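Local coordinates for DNA repair protein RAD7 (Saccharomyces cerevisiae, PDB 5ZB2), which promotes global genome nucleotide excision repair of nontranscribed DNA in the GGR complex and binds Elc1, here as its leucine-rich repeat part, at residues A[273-278]-A[301-306]; A[249-254]-A[278-283]; A[116-121]-A[142-147]; A[128-133]-A[155-160]. All blocks are in the same frame, centred on the assembly; numbering follows the deposited sequence.

Contact 1 of 4, residues A[273-278]-A[301-306]; sequences LEESDQ and FRRCLQ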
loop_
_atom_site.group_PDB
_atom_site.type_symbol
_atom_site.label_atom_id
_atom_site.label_comp_id
_atom_site.label_asym_id
_atom_site.label_seq_id
_atom_site.Cartn_x
_atom_site.Cartn_y
_atom_site.Cartn_z
ATOM N N LEU A 273 -12.869 -8.318 39.456
ATOM C CA LEU A 273 -12.312 -9.573 39.955
ATOM C C LEU A 273 -13.222 -10.736 39.550
ATOM O O LEU A 273 -13.659 -11.538 40.366
ATOM C CB LEU A 273 -12.142 -9.528 41.472
ATOM C CG LEU A 273 -11.309 -8.389 42.059
ATOM C CD1 LEU A 273 -11.367 -8.434 43.578
ATOM C CD2 LEU A 273 -9.873 -8.475 41.577
ATOM N N GLU A 274 -13.498 -10.855 38.258
ATOM C CA GLU A 274 -14.517 -11.783 37.792
ATOM C C GLU A 274 -14.031 -13.230 37.845
ATOM O O GLU A 274 -12.855 -13.516 37.610
ATOM C CB GLU A 274 -14.939 -11.409 36.372
ATOM C CG GLU A 274 -15.470 -9.984 36.261
ATOM C CD GLU A 274 -15.993 -9.657 34.872
ATOM O OE1 GLU A 274 -15.873 -10.513 33.969
ATOM O OE2 GLU A 274 -16.527 -8.545 34.686
ATOM N N GLU A 275 -14.953 -14.138 38.179
ATOM C CA GLU A 275 -14.747 -15.588 38.157
ATOM C C GLU A 275 -13.793 -16.088 39.241
ATOM O O GLU A 275 -13.219 -17.171 39.104
ATOM C CB GLU A 275 -14.252 -16.060 36.781
ATOM C CG GLU A 275 -15.331 -16.040 35.702
ATOM C CD GLU A 275 -14.847 -16.592 34.374
ATOM O OE1 GLU A 275 -13.772 -17.232 34.340
ATOM O OE2 GLU A 275 -15.543 -16.386 33.362
ATOM N N SER A 276 -13.624 -15.350 40.337
ATOM C CA SER A 276 -12.761 -15.781 41.441
ATOM C C SER A 276 -13.632 -16.459 42.495
ATOM O O SER A 276 -14.065 -15.853 43.475
ATOM C CB SER A 276 -11.991 -14.598 42.017
ATOM O OG SER A 276 -11.085 -14.067 41.060
ATOM N N ASP A 277 -13.883 -17.753 42.280
ATOM C CA ASP A 277 -14.764 -18.530 43.143
ATOM C C ASP A 277 -14.125 -18.925 44.471
ATOM O O ASP A 277 -14.786 -19.590 45.277
ATOM C CB ASP A 277 -15.229 -19.794 42.412
ATOM C CG ASP A 277 -14.132 -20.831 42.281
ATOM O OD1 ASP A 277 -12.965 -20.443 42.068
ATOM O OD2 ASP A 277 -14.435 -22.036 42.402
ATOM N N GLN A 278 -12.869 -18.553 44.726
ATOM C CA GLN A 278 -12.233 -18.846 46.007
ATOM C C GLN A 278 -12.175 -17.640 46.939
ATOM O O GLN A 278 -11.917 -17.817 48.133
ATOM C CB GLN A 278 -10.817 -19.392 45.787
ATOM C CG GLN A 278 -10.795 -20.789 45.175
ATOM C CD GLN A 278 -9.427 -21.439 45.237
ATOM O OE1 GLN A 278 -9.068 -22.062 46.237
ATOM N NE2 GLN A 278 -8.658 -21.305 44.163
ATOM N N PHE A 301 -18.012 -7.909 40.051
ATOM C CA PHE A 301 -17.738 -9.151 40.762
ATOM C C PHE A 301 -18.387 -10.339 40.056
ATOM O O PHE A 301 -18.730 -11.337 40.692
ATOM C CB PHE A 301 -18.224 -9.070 42.210
ATOM C CG PHE A 301 -17.591 -7.964 43.008
ATOM C CD1 PHE A 301 -16.224 -7.937 43.217
ATOM C CD2 PHE A 301 -18.369 -6.962 43.564
ATOM C CE1 PHE A 301 -15.640 -6.921 43.956
ATOM C CE2 PHE A 301 -17.791 -5.944 44.309
ATOM C CZ PHE A 301 -16.428 -5.924 44.502
ATOM N N ARG A 302 -18.549 -10.244 38.736
ATOM C CA ARG A 302 -19.205 -11.293 37.963
ATOM C C ARG A 302 -18.640 -12.663 38.309
ATOM O O ARG A 302 -17.435 -12.902 38.185
ATOM C CB ARG A 302 -19.043 -11.020 36.464
ATOM C CG ARG A 302 -19.743 -12.044 35.569
ATOM C CD ARG A 302 -19.521 -11.761 34.087
ATOM N NE ARG A 302 -18.118 -11.919 33.725
ATOM C CZ ARG A 302 -17.525 -13.089 33.509
ATOM N NH1 ARG A 302 -18.212 -14.221 33.614
ATOM N NH2 ARG A 302 -16.238 -13.128 33.190
ATOM N N ARG A 303 -19.530 -13.558 38.739
ATOM C CA ARG A 303 -19.208 -14.962 39.007
ATOM C C ARG A 303 -18.190 -15.117 40.135
ATOM O O ARG A 303 -17.418 -16.078 40.158
ATOM C CB ARG A 303 -18.730 -15.677 37.740
ATOM C CG ARG A 303 -19.869 -16.014 36.780
ATOM C CD ARG A 303 -19.456 -17.006 35.704
ATOM N NE ARG A 303 -18.971 -18.265 36.265
ATOM C CZ ARG A 303 -19.751 -19.210 36.783
ATOM N NH1 ARG A 303 -21.067 -19.046 36.828
ATOM N NH2 ARG A 303 -19.212 -20.321 37.266
ATOM N N CYS A 304 -18.191 -14.184 41.089
ATOM C CA CYS A 304 -17.527 -14.393 42.377
ATOM C C CYS A 304 -18.524 -15.087 43.297
ATOM O O CYS A 304 -19.151 -14.481 44.169
ATOM C CB CYS A 304 -17.043 -13.074 42.958
ATOM S SG CYS A 304 -15.411 -12.601 42.409
ATOM N N LEU A 305 -18.644 -16.402 43.101
ATOM C CA LEU A 305 -19.820 -17.133 43.562
ATOM C C LEU A 305 -20.015 -17.047 45.071
ATOM O O LEU A 305 -21.144 -17.189 45.556
ATOM C CB LEU A 305 -19.720 -18.595 43.120
ATOM C CG LEU A 305 -19.565 -18.828 41.614
ATOM C CD1 LEU A 305 -19.389 -20.310 41.313
ATOM C CD2 LEU A 305 -20.755 -18.264 40.837
ATOM N N GLN A 306 -18.943 -16.819 45.833
ATOM C CA GLN A 306 -19.059 -16.831 47.286
ATOM C C GLN A 306 -19.562 -15.517 47.869
ATOM O O GLN A 306 -19.994 -15.501 49.027
ATOM C CB GLN A 306 -17.708 -17.152 47.925
ATOM C CG GLN A 306 -17.264 -18.592 47.795
ATOM C CD GLN A 306 -16.191 -18.946 48.810
ATOM O OE1 GLN A 306 -16.404 -18.827 50.016
ATOM N NE2 GLN A 306 -15.027 -19.364 48.327
HETATM O O HOH W 1 -16.101 -16.107 45.187
#
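Glu274 and Glu275 share the guanidinium of Arg302, each carboxylate turned nearly perpendicular to it. The grip on Glu274 is side-on and falls on one oxygen: Arg302 NE lies 2.7 Å from Glu274 OE1, above the carboxylate plane, and Arg302 NH2 reaches the same atom at 2.8 Å on its anti side. Both bonds are clearly bent. The other oxygen of Glu274, OE2, is taken by Ser300. Arg302 sends CG anti to its backbone N (chi1 -178°) and then bends at chi3, which turns NH1 and NH2 to Glu275 OE2 through weak bonds, the NH2 one 3.3 Å long. An alanine in place of Arg302 is likely to leave the two carboxylates near each other without the cation that pairs with both. In this leucine-rich repeat solenoid, each segment follows a short strand and opens with a type II turn, Leu273 to Ser276 beside Phe301 to Cys304. The turns are joined where Glu275 N donates to Arg302 O at 2.8 Å. Further along, a water donates to Ser276 O and accepts from Gln306 N. Gln306 NE2, with the acceptor in its amide plane, gives Asp277 O an almost straight bond of 3.1 Å and 175°.

Contact 2 of 4, residues A[249-254]-A[278-283]; sequences LTDSMI and QITTDS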
loop_
_atom_site.group_PDB
_atom_site.type_symbol
_atom_site.label_atom_id
_atom_site.label_comp_id
_atom_site.label_asym_id
_atom_site.label_seq_id
_atom_site.Cartn_x
_atom_site.Cartn_y
_atom_site.Cartn_z
ATOM N N LEU A 249 -6.521 -17.509 42.353
ATOM C CA LEU A 249 -6.329 -16.534 43.417
ATOM C C LEU A 249 -7.272 -16.807 44.585
ATOM O O LEU A 249 -8.403 -17.268 44.405
ATOM C CB LEU A 249 -6.552 -15.117 42.885
ATOM C CG LEU A 249 -5.612 -14.679 41.760
ATOM C CD1 LEU A 249 -5.950 -13.275 41.289
ATOM C CD2 LEU A 249 -4.159 -14.758 42.198
ATOM N N THR A 250 -6.793 -16.513 45.796
ATOM C CA THR A 250 -7.526 -16.797 47.025
ATOM C C THR A 250 -7.527 -15.566 47.925
ATOM O O THR A 250 -6.981 -14.513 47.585
ATOM C CB THR A 250 -6.915 -17.986 47.776
ATOM O OG1 THR A 250 -5.665 -17.588 48.349
ATOM C CG2 THR A 250 -6.688 -19.164 46.837
ATOM N N ASP A 251 -8.136 -15.718 49.103
ATOM C CA ASP A 251 -8.160 -14.627 50.073
ATOM C C ASP A 251 -6.756 -14.132 50.398
ATOM O O ASP A 251 -6.585 -12.976 50.806
ATOM C CB ASP A 251 -8.867 -15.077 51.354
ATOM C CG ASP A 251 -10.379 -15.126 51.205
ATOM O OD1 ASP A 251 -10.901 -14.659 50.165
ATOM O OD2 ASP A 251 -11.047 -15.619 52.144
ATOM N N SER A 252 -5.744 -14.986 50.227
ATOM C CA SER A 252 -4.369 -14.573 50.488
ATOM C C SER A 252 -4.017 -13.323 49.692
ATOM O O SER A 252 -3.403 -12.386 50.216
ATOM C CB SER A 252 -3.409 -15.714 50.154
ATOM O OG SER A 252 -2.069 -15.279 50.255
ATOM N N MET A 253 -4.398 -13.295 48.414
ATOM C CA MET A 253 -4.183 -12.098 47.606
ATOM C C MET A 253 -4.902 -10.902 48.212
ATOM O O MET A 253 -4.398 -9.772 48.161
ATOM C CB MET A 253 -4.661 -12.341 46.172
ATOM C CG MET A 253 -4.375 -11.203 45.213
ATOM S SD MET A 253 -5.651 -9.925 45.170
ATOM C CE MET A 253 -6.951 -10.771 44.267
ATOM N N ILE A 254 -6.075 -11.134 48.802
ATOM C CA ILE A 254 -6.857 -10.042 49.374
ATOM C C ILE A 254 -6.225 -9.563 50.675
ATOM O O ILE A 254 -6.091 -8.358 50.913
ATOM C CB ILE A 254 -8.314 -10.484 49.602
ATOM C CG1 ILE A 254 -8.948 -11.008 48.304
ATOM C CG2 ILE A 254 -9.133 -9.336 50.198
ATOM C CD1 ILE A 254 -9.097 -9.972 47.211
ATOM N N GLN A 278 -12.869 -18.553 44.726
ATOM C CA GLN A 278 -12.233 -18.846 46.007
ATOM C C GLN A 278 -12.175 -17.640 46.939
ATOM O O GLN A 278 -11.917 -17.817 48.133
ATOM C CB GLN A 278 -10.817 -19.392 45.787
ATOM C CG GLN A 278 -10.795 -20.789 45.175
ATOM C CD GLN A 278 -9.427 -21.439 45.237
ATOM O OE1 GLN A 278 -9.068 -22.062 46.237
ATOM N NE2 GLN A 278 -8.658 -21.305 44.163
ATOM N N ILE A 279 -12.426 -16.432 46.431
ATOM C CA ILE A 279 -12.447 -15.243 47.271
ATOM C C ILE A 279 -13.738 -15.213 48.078
ATOM O O ILE A 279 -14.838 -15.375 47.530
ATOM C CB ILE A 279 -12.291 -13.984 46.406
ATOM C CG1 ILE A 279 -10.920 -14.011 45.714
ATOM C CG2 ILE A 279 -12.471 -12.724 47.250
ATOM C CD1 ILE A 279 -10.608 -12.790 44.865
ATOM N N THR A 280 -13.614 -14.990 49.385
ATOM C CA THR A 280 -14.745 -15.060 50.298
ATOM C C THR A 280 -15.327 -13.677 50.570
ATOM O O THR A 280 -14.690 -12.645 50.351
ATOM C CB THR A 280 -14.336 -15.702 51.628
ATOM O OG1 THR A 280 -13.450 -14.819 52.330
ATOM C CG2 THR A 280 -13.645 -17.039 51.394
ATOM N N THR A 281 -16.564 -13.680 51.070
ATOM C CA THR A 281 -17.198 -12.446 51.516
ATOM C C THR A 281 -16.388 -11.785 52.624
ATOM O O THR A 281 -16.292 -10.553 52.686
ATOM C CB THR A 281 -18.614 -12.750 52.007
ATOM O OG1 THR A 281 -19.324 -13.464 50.989
ATOM C CG2 THR A 281 -19.359 -11.468 52.356
ATOM N N ASP A 282 -15.801 -12.592 53.507
ATOM C CA ASP A 282 -15.091 -12.057 54.663
ATOM C C ASP A 282 -13.882 -11.231 54.242
ATOM O O ASP A 282 -13.680 -10.114 54.733
ATOM C CB ASP A 282 -14.669 -13.209 55.575
ATOM C CG ASP A 282 -15.854 -14.001 56.096
ATOM O OD1 ASP A 282 -16.885 -13.377 56.423
ATOM O OD2 ASP A 282 -15.757 -15.245 56.173
ATOM N N SER A 283 -13.059 -11.764 53.336
ATOM C CA SER A 283 -11.833 -11.062 52.968
ATOM C C SER A 283 -12.138 -9.708 52.337
ATOM O O SER A 283 -11.482 -8.709 52.654
ATOM C CB SER A 283 -10.991 -11.920 52.024
ATOM O OG SER A 283 -11.593 -12.038 50.746
HETATM O O HOH W 2 -10.690 -17.715 42.856
HETATM O O HOH W 3 -9.742 -18.175 49.642
#
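Leu249 O meets Gln278 CB at 3.5 Å and also accepts a hydrogen bond from a water that accepts from Gln278 N. Thr250, the N-cap of helix 251-261, lays its CG2 alongside the amide of Gln278, whose NE2 bonds to Ile247; Thr250 OG1 receives Ser252 N and is also bonded to Asp224. Asp251 OD1 takes Thr280 N through the syn lone pair (2.8 Å, 167°) and Ser283 OG from above the carboxylate plane, also at 2.8 Å. Thr280 OG1 donates to Asp251 OD2 at 2.5 Å while accepting from Ser283 N, the capping bond of its own helix, so one carboxylate clasps the start of the next helix. A second water joins Asp251 N to Gln278 O. Met253 CE and Ile254 CD1 both touch Ile279 CD1, and Ile254 CG2 packs on Ser283 CB at 3.7 Å. Helices 251-261 and 281-290, neighbours in the leucine-rich repeat solenoid, thus meet at their N-terminal ends: Met253 and Leu249 lean back on helix 224-234, Ile254 forward on Leu284 and Phe287.

Contact 3 of 4, residues A[116-121]-A[142-147]; sequences ESLLYI and DTWEKF
The Phe147 ring carries Leu118 on one face: Leu118 CD1 stands 4.1 Å from the ring centroid, 24° off its normal, a CH-pi contact shifted toward the rim on the CD1-CE1 side. Leu118 CG closes on Phe147 CD1 at 3.7 Å. The indole of Trp144 is met obliquely through its six-membered ring, where Leu118 CD2 approaches CZ3 to 3.7 Å; the Trp144 and Phe166 rings meet edge-to-face. While CD1 of the leucine lies over the Phe147 ring, CD2 wedges between Trp144 and the root of the Phe147 side chain. Leu118 CG lies anti to the backbone N (chi1 -173°), which carries the branched end across to the other helix, and Phe147 holds its own CG likewise, turning one ring face to Leu118 CD1. The leucine crosses both aromatic side chains at about a right angle. Thr143 adds its methyl, CG2, to Leu118 CD2 at 4.1 Å, while its hydroxyl is bonded to Asn140 and His115. Nearer the outer surface, Leu119 CD2 rests on Phe147 CA at 4.3 Å. The contact is wholly apolar and joins neighbouring helices of the repeat solenoid. Their short segments run almost parallel, 11° apart and with axes 10.2 Å from each other. Beneath them Trp144 lies on Leu133 and Ile160, and Phe147 on Leu131 and Phe158, seating helix 141-150 over strands 130-134 and 157-161; on the other flank Tyr120 leans on helix 89-98.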
loop_
_atom_site.group_PDB
_atom_site.type_symbol
_atom_site.label_atom_id
_atom_site.label_comp_id
_atom_site.label_asym_id
_atom_site.label_seq_id
_atom_site.Cartn_x
_atom_site.Cartn_y
_atom_site.Cartn_z
ATOM N N GLU A 116 4.114 -5.217 8.197
ATOM C CA GLU A 116 4.329 -3.879 7.657
ATOM C C GLU A 116 3.405 -2.862 8.318
ATOM O O GLU A 116 3.822 -1.736 8.611
ATOM C CB GLU A 116 4.129 -3.896 6.141
ATOM C CG GLU A 116 4.284 -2.545 5.466
ATOM C CD GLU A 116 4.114 -2.629 3.957
ATOM O OE1 GLU A 116 4.977 -2.088 3.240
ATOM O OE2 GLU A 116 3.125 -3.239 3.490
ATOM N N SER A 117 2.148 -3.240 8.563
ATOM C CA SER A 117 1.212 -2.323 9.210
ATOM C C SER A 117 1.698 -1.933 10.600
ATOM O O SER A 117 1.640 -0.759 10.981
ATOM C CB SER A 117 -0.177 -2.959 9.297
ATOM O OG SER A 117 -0.653 -3.330 8.021
ATOM N N LEU A 118 2.183 -2.909 11.371
ATOM C CA LEU A 118 2.616 -2.635 12.738
ATOM C C LEU A 118 3.825 -1.708 12.763
ATOM O O LEU A 118 3.906 -0.809 13.609
ATOM C CB LEU A 118 2.928 -3.947 13.459
ATOM C CG LEU A 118 3.231 -3.857 14.956
ATOM C CD1 LEU A 118 2.084 -3.211 15.725
ATOM C CD2 LEU A 118 3.542 -5.244 15.508
ATOM N N LEU A 119 4.779 -1.906 11.844
ATOM C CA LEU A 119 5.975 -1.067 11.831
ATOM C C LEU A 119 5.685 0.329 11.284
ATOM O O LEU A 119 6.354 1.293 11.672
ATOM C CB LEU A 119 7.081 -1.745 11.021
ATOM C CG LEU A 119 7.493 -3.141 11.504
ATOM C CD1 LEU A 119 8.701 -3.641 10.728
ATOM C CD2 LEU A 119 7.784 -3.164 12.998
ATOM N N TYR A 120 4.703 0.466 10.392
ATOM C CA TYR A 120 4.248 1.799 10.003
ATOM C C TYR A 120 3.751 2.574 11.218
ATOM O O TYR A 120 4.090 3.748 11.406
ATOM C CB TYR A 120 3.139 1.693 8.956
ATOM C CG TYR A 120 3.583 1.857 7.522
ATOM C CD1 TYR A 120 4.399 0.914 6.908
ATOM C CD2 TYR A 120 3.150 2.940 6.766
ATOM C CE1 TYR A 120 4.789 1.057 5.587
ATOM C CE2 TYR A 120 3.532 3.091 5.445
ATOM C CZ TYR A 120 4.350 2.148 4.861
ATOM O OH TYR A 120 4.727 2.302 3.548
ATOM N N ILE A 121 2.936 1.927 12.056
ATOM C CA ILE A 121 2.401 2.581 13.249
ATOM C C ILE A 121 3.535 3.052 14.151
ATOM O O ILE A 121 3.544 4.193 14.625
ATOM C CB ILE A 121 1.444 1.629 13.988
ATOM C CG1 ILE A 121 0.162 1.461 13.177
ATOM C CG2 ILE A 121 1.124 2.137 15.397
ATOM C CD1 ILE A 121 -0.720 0.337 13.650
ATOM N N ASP A 142 8.728 -12.782 16.508
ATOM C CA ASP A 142 9.873 -12.014 16.037
ATOM C C ASP A 142 9.468 -10.617 15.596
ATOM O O ASP A 142 10.239 -9.666 15.771
ATOM C CB ASP A 142 10.559 -12.767 14.901
ATOM C CG ASP A 142 11.111 -14.103 15.351
ATOM O OD1 ASP A 142 12.264 -14.137 15.832
ATOM O OD2 ASP A 142 10.386 -15.115 15.237
ATOM N N THR A 143 8.265 -10.461 15.044
ATOM C CA THR A 143 7.789 -9.124 14.709
ATOM C C THR A 143 7.510 -8.313 15.967
ATOM O O THR A 143 7.841 -7.123 16.027
ATOM C CB THR A 143 6.538 -9.209 13.837
ATOM O OG1 THR A 143 6.840 -9.950 12.651
ATOM C CG2 THR A 143 6.060 -7.817 13.447
ATOM N N TRP A 144 6.913 -8.939 16.986
ATOM C CA TRP A 144 6.692 -8.241 18.249
ATOM C C TRP A 144 7.993 -7.653 18.777
ATOM O O TRP A 144 8.034 -6.496 19.208
ATOM C CB TRP A 144 6.072 -9.186 19.284
ATOM C CG TRP A 144 4.631 -9.513 19.018
ATOM C CD1 TRP A 144 4.086 -10.756 18.859
ATOM C CD2 TRP A 144 3.552 -8.581 18.876
ATOM N NE1 TRP A 144 2.735 -10.653 18.629
ATOM C CE2 TRP A 144 2.383 -9.329 18.635
ATOM C CE3 TRP A 144 3.462 -7.186 18.930
ATOM C CZ2 TRP A 144 1.143 -8.732 18.446
ATOM C CZ3 TRP A 144 2.223 -6.594 18.742
ATOM C CH2 TRP A 144 1.082 -7.367 18.502
ATOM N N GLU A 145 9.071 -8.438 18.744
ATOM C CA GLU A 145 10.363 -7.947 19.213
ATOM C C GLU A 145 10.782 -6.692 18.455
ATOM O O GLU A 145 11.180 -5.692 19.063
ATOM C CB GLU A 145 11.428 -9.036 19.077
ATOM C CG GLU A 145 12.806 -8.588 19.555
ATOM C CD GLU A 145 13.809 -9.725 19.662
ATOM O OE1 GLU A 145 13.491 -10.857 19.237
ATOM O OE2 GLU A 145 14.923 -9.482 20.173
ATOM N N LYS A 146 10.707 -6.727 17.121
ATOM C CA LYS A 146 11.094 -5.558 16.336
ATOM C C LYS A 146 10.251 -4.344 16.703
ATOM O O LYS A 146 10.764 -3.223 16.790
ATOM C CB LYS A 146 10.968 -5.853 14.844
ATOM C CG LYS A 146 11.977 -6.850 14.319
ATOM C CD LYS A 146 11.944 -6.917 12.802
ATOM C CE LYS A 146 12.846 -8.018 12.271
ATOM N NZ LYS A 146 12.361 -9.373 12.660
ATOM N N PHE A 147 8.952 -4.549 16.922
ATOM C CA PHE A 147 8.079 -3.435 17.275
ATOM C C PHE A 147 8.471 -2.828 18.619
ATOM O O PHE A 147 8.470 -1.601 18.776
ATOM C CB PHE A 147 6.623 -3.908 17.292
ATOM C CG PHE A 147 5.678 -2.939 17.933
ATOM C CD1 PHE A 147 5.245 -1.818 17.252
ATOM C CD2 PHE A 147 5.213 -3.156 19.219
ATOM C CE1 PHE A 147 4.374 -0.928 17.840
ATOM C CE2 PHE A 147 4.340 -2.271 19.810
ATOM C CZ PHE A 147 3.916 -1.156 19.119
#

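Contact 4 of 4, residues A[128-133]-A[155-160]; sequences LKSLNL and LEEFHI
Ser130 OG and Glu157 CG both lie anti to their backbone N (chi1 167° and -180°), and the glutamate's extended chain then carries OE1 alongside the serine. Ser130 OG donates to Glu157 OE1 at 2.6 Å, on the anti side and a little out of the carboxylate plane; Glu157 OE2 is held by Ser184. A leucine in place of Glu157 would probably leave the hydroxyl of Ser130 without its acceptor and Ser184 with one partner fewer. On the same face Asn132 lays its amide against His159 CB, with amide and imidazole planes 20° apart; Asn132 OD1 is bonded to Gln108 and His159 NE2 to Ser184. Beneath these side chains the backbones pair as parallel strands. Leu131 N donates to Glu157 O (3.0 Å), His159 N to Leu131 O (3.2 Å) and Leu133 N to His159 O (2.8 Å). Ahead of the strands Lys129 O accepts from both Glu156 N and Glu157 N. The other face, with Leu131, Leu133, Phe158 and Ile160, is hydrophobic and lies under helix 141-150, the connection of this beta-alpha-beta unit; helix 168-178 covers Leu155 and Phe158, and strand 104-108 flanks Ser130 to Leu133.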
loop_
_atom_site.group_PDB
_atom_site.type_symbol
_atom_site.label_atom_id
_atom_site.label_comp_id
_atom_site.label_asym_id
_atom_site.label_seq_id
_atom_site.Cartn_x
_atom_site.Cartn_y
_atom_site.Cartn_z
ATOM N N LEU A 128 3.226 8.629 19.340
ATOM C CA LEU A 128 2.487 7.493 19.874
ATOM C C LEU A 128 3.108 7.020 21.182
ATOM O O LEU A 128 4.309 6.747 21.250
ATOM C CB LEU A 128 2.470 6.351 18.856
ATOM C CG LEU A 128 1.702 5.093 19.263
ATOM C CD1 LEU A 128 0.236 5.412 19.520
ATOM C CD2 LEU A 128 1.843 4.009 18.197
ATOM N N LYS A 129 2.275 6.920 22.222
ATOM C CA LYS A 129 2.701 6.398 23.514
ATOM C C LYS A 129 1.775 5.323 24.066
ATOM O O LYS A 129 2.132 4.687 25.064
ATOM C CB LYS A 129 2.811 7.534 24.546
ATOM C CG LYS A 129 1.494 8.238 24.825
ATOM C CD LYS A 129 1.674 9.444 25.732
ATOM C CE LYS A 129 0.335 10.120 26.010
ATOM N NZ LYS A 129 0.462 11.272 26.946
ATOM N N SER A 130 0.613 5.095 23.454
ATOM C CA SER A 130 -0.355 4.114 23.932
ATOM C C SER A 130 -0.929 3.343 22.751
ATOM O O SER A 130 -1.443 3.947 21.805
ATOM C CB SER A 130 -1.487 4.799 24.703
ATOM O OG SER A 130 -2.567 3.912 24.921
ATOM N N LEU A 131 -0.852 2.013 22.813
ATOM C CA LEU A 131 -1.386 1.158 21.757
ATOM C C LEU A 131 -2.158 0.007 22.384
ATOM O O LEU A 131 -1.615 -0.725 23.220
ATOM C CB LEU A 131 -0.266 0.623 20.857
ATOM C CG LEU A 131 -0.706 -0.097 19.574
ATOM C CD1 LEU A 131 -1.488 0.830 18.649
ATOM C CD2 LEU A 131 0.492 -0.683 18.840
ATOM N N ASN A 132 -3.418 -0.150 21.973
ATOM C CA ASN A 132 -4.286 -1.238 22.413
ATOM C C ASN A 132 -4.711 -2.034 21.186
ATOM O O ASN A 132 -5.336 -1.483 20.273
ATOM C CB ASN A 132 -5.504 -0.690 23.160
ATOM C CG ASN A 132 -6.355 -1.779 23.799
ATOM O OD1 ASN A 132 -6.432 -2.906 23.306
ATOM N ND2 ASN A 132 -7.005 -1.440 24.907
ATOM N N LEU A 133 -4.365 -3.321 21.157
ATOM C CA LEU A 133 -4.658 -4.191 20.025
ATOM C C LEU A 133 -5.410 -5.423 20.506
ATOM O O LEU A 133 -4.969 -6.097 21.443
ATOM C CB LEU A 133 -3.374 -4.619 19.307
ATOM C CG LEU A 133 -2.440 -3.519 18.796
ATOM C CD1 LEU A 133 -1.180 -4.138 18.206
ATOM C CD2 LEU A 133 -3.128 -2.632 17.772
ATOM N N LEU A 155 6.843 3.704 24.779
ATOM C CA LEU A 155 5.571 3.030 25.012
ATOM C C LEU A 155 5.237 3.077 26.500
ATOM O O LEU A 155 5.899 2.429 27.316
ATOM C CB LEU A 155 5.645 1.591 24.507
ATOM C CG LEU A 155 4.336 0.819 24.387
ATOM C CD1 LEU A 155 3.380 1.505 23.421
ATOM C CD2 LEU A 155 4.631 -0.601 23.936
ATOM N N GLU A 156 4.206 3.847 26.851
ATOM C CA GLU A 156 3.737 3.944 28.227
ATOM C C GLU A 156 2.527 3.064 28.513
ATOM O O GLU A 156 2.260 2.769 29.684
ATOM C CB GLU A 156 3.378 5.398 28.560
ATOM C CG GLU A 156 4.553 6.360 28.469
ATOM C CD GLU A 156 4.129 7.818 28.509
ATOM O OE1 GLU A 156 4.951 8.683 28.142
ATOM O OE2 GLU A 156 2.977 8.101 28.897
ATOM N N GLU A 157 1.797 2.639 27.484
ATOM C CA GLU A 157 0.572 1.868 27.661
ATOM C C GLU A 157 0.484 0.831 26.554
ATOM O O GLU A 157 0.521 1.180 25.369
ATOM C CB GLU A 157 -0.657 2.784 27.645
ATOM C CG GLU A 157 -1.969 2.063 27.832
ATOM C CD GLU A 157 -3.111 3.008 28.152
ATOM O OE1 GLU A 157 -3.339 3.955 27.368
ATOM O OE2 GLU A 157 -3.775 2.811 29.192
ATOM N N PHE A 158 0.373 -0.440 26.933
ATOM C CA PHE A 158 0.269 -1.523 25.963
ATOM C C PHE A 158 -0.731 -2.549 26.469
ATOM O O PHE A 158 -0.556 -3.109 27.557
ATOM C CB PHE A 158 1.632 -2.177 25.712
ATOM C CG PHE A 158 1.617 -3.202 24.611
ATOM C CD1 PHE A 158 1.468 -2.815 23.287
ATOM C CD2 PHE A 158 1.750 -4.551 24.897
ATOM C CE1 PHE A 158 1.449 -3.751 22.270
ATOM C CE2 PHE A 158 1.732 -5.497 23.880
ATOM C CZ PHE A 158 1.585 -5.092 22.566
ATOM N N HIS A 159 -1.782 -2.775 25.681
ATOM C CA HIS A 159 -2.755 -3.834 25.919
ATOM C C HIS A 159 -2.865 -4.666 24.651
ATOM O O HIS A 159 -3.096 -4.118 23.568
ATOM C CB HIS A 159 -4.130 -3.265 26.293
ATOM C CG HIS A 159 -4.134 -2.469 27.560
ATOM N ND1 HIS A 159 -4.926 -2.795 28.641
ATOM C CD2 HIS A 159 -3.441 -1.363 27.922
ATOM C CE1 HIS A 159 -4.722 -1.924 29.613
ATOM N NE2 HIS A 159 -3.824 -1.046 29.204
ATOM N N ILE A 160 -2.683 -5.981 24.781
ATOM C CA ILE A 160 -2.847 -6.907 23.666
ATOM C C ILE A 160 -3.752 -8.051 24.106
ATOM O O ILE A 160 -3.683 -8.507 25.254
ATOM C CB ILE A 160 -1.493 -7.439 23.153
ATOM C CG1 ILE A 160 -1.730 -8.445 22.018
ATOM C CG2 ILE A 160 -0.690 -8.059 24.292
ATOM C CD1 ILE A 160 -0.493 -8.788 21.245
#

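All four contacts join successive turns of one leucine-rich repeat solenoid, but at different levels of the turn. Contacts 3 and 4 adjoin, with centres about 13 Å apart: the helix pair is buried and apolar, the strand pair has one buried hydrophobic face and one polar face, and Ile121 CG2 of the one meets Leu128 CD2 of the other. The centres of contacts 1 and 2 are about 10 Å apart; they touch, share Gln278 and are partly buried. They fasten the loops after the strands and the helix starts with charge, capping bonds and waters. Contacts 1 and 3 stand on opposite sides of the chain's centre, their own centres about 37 Å apart.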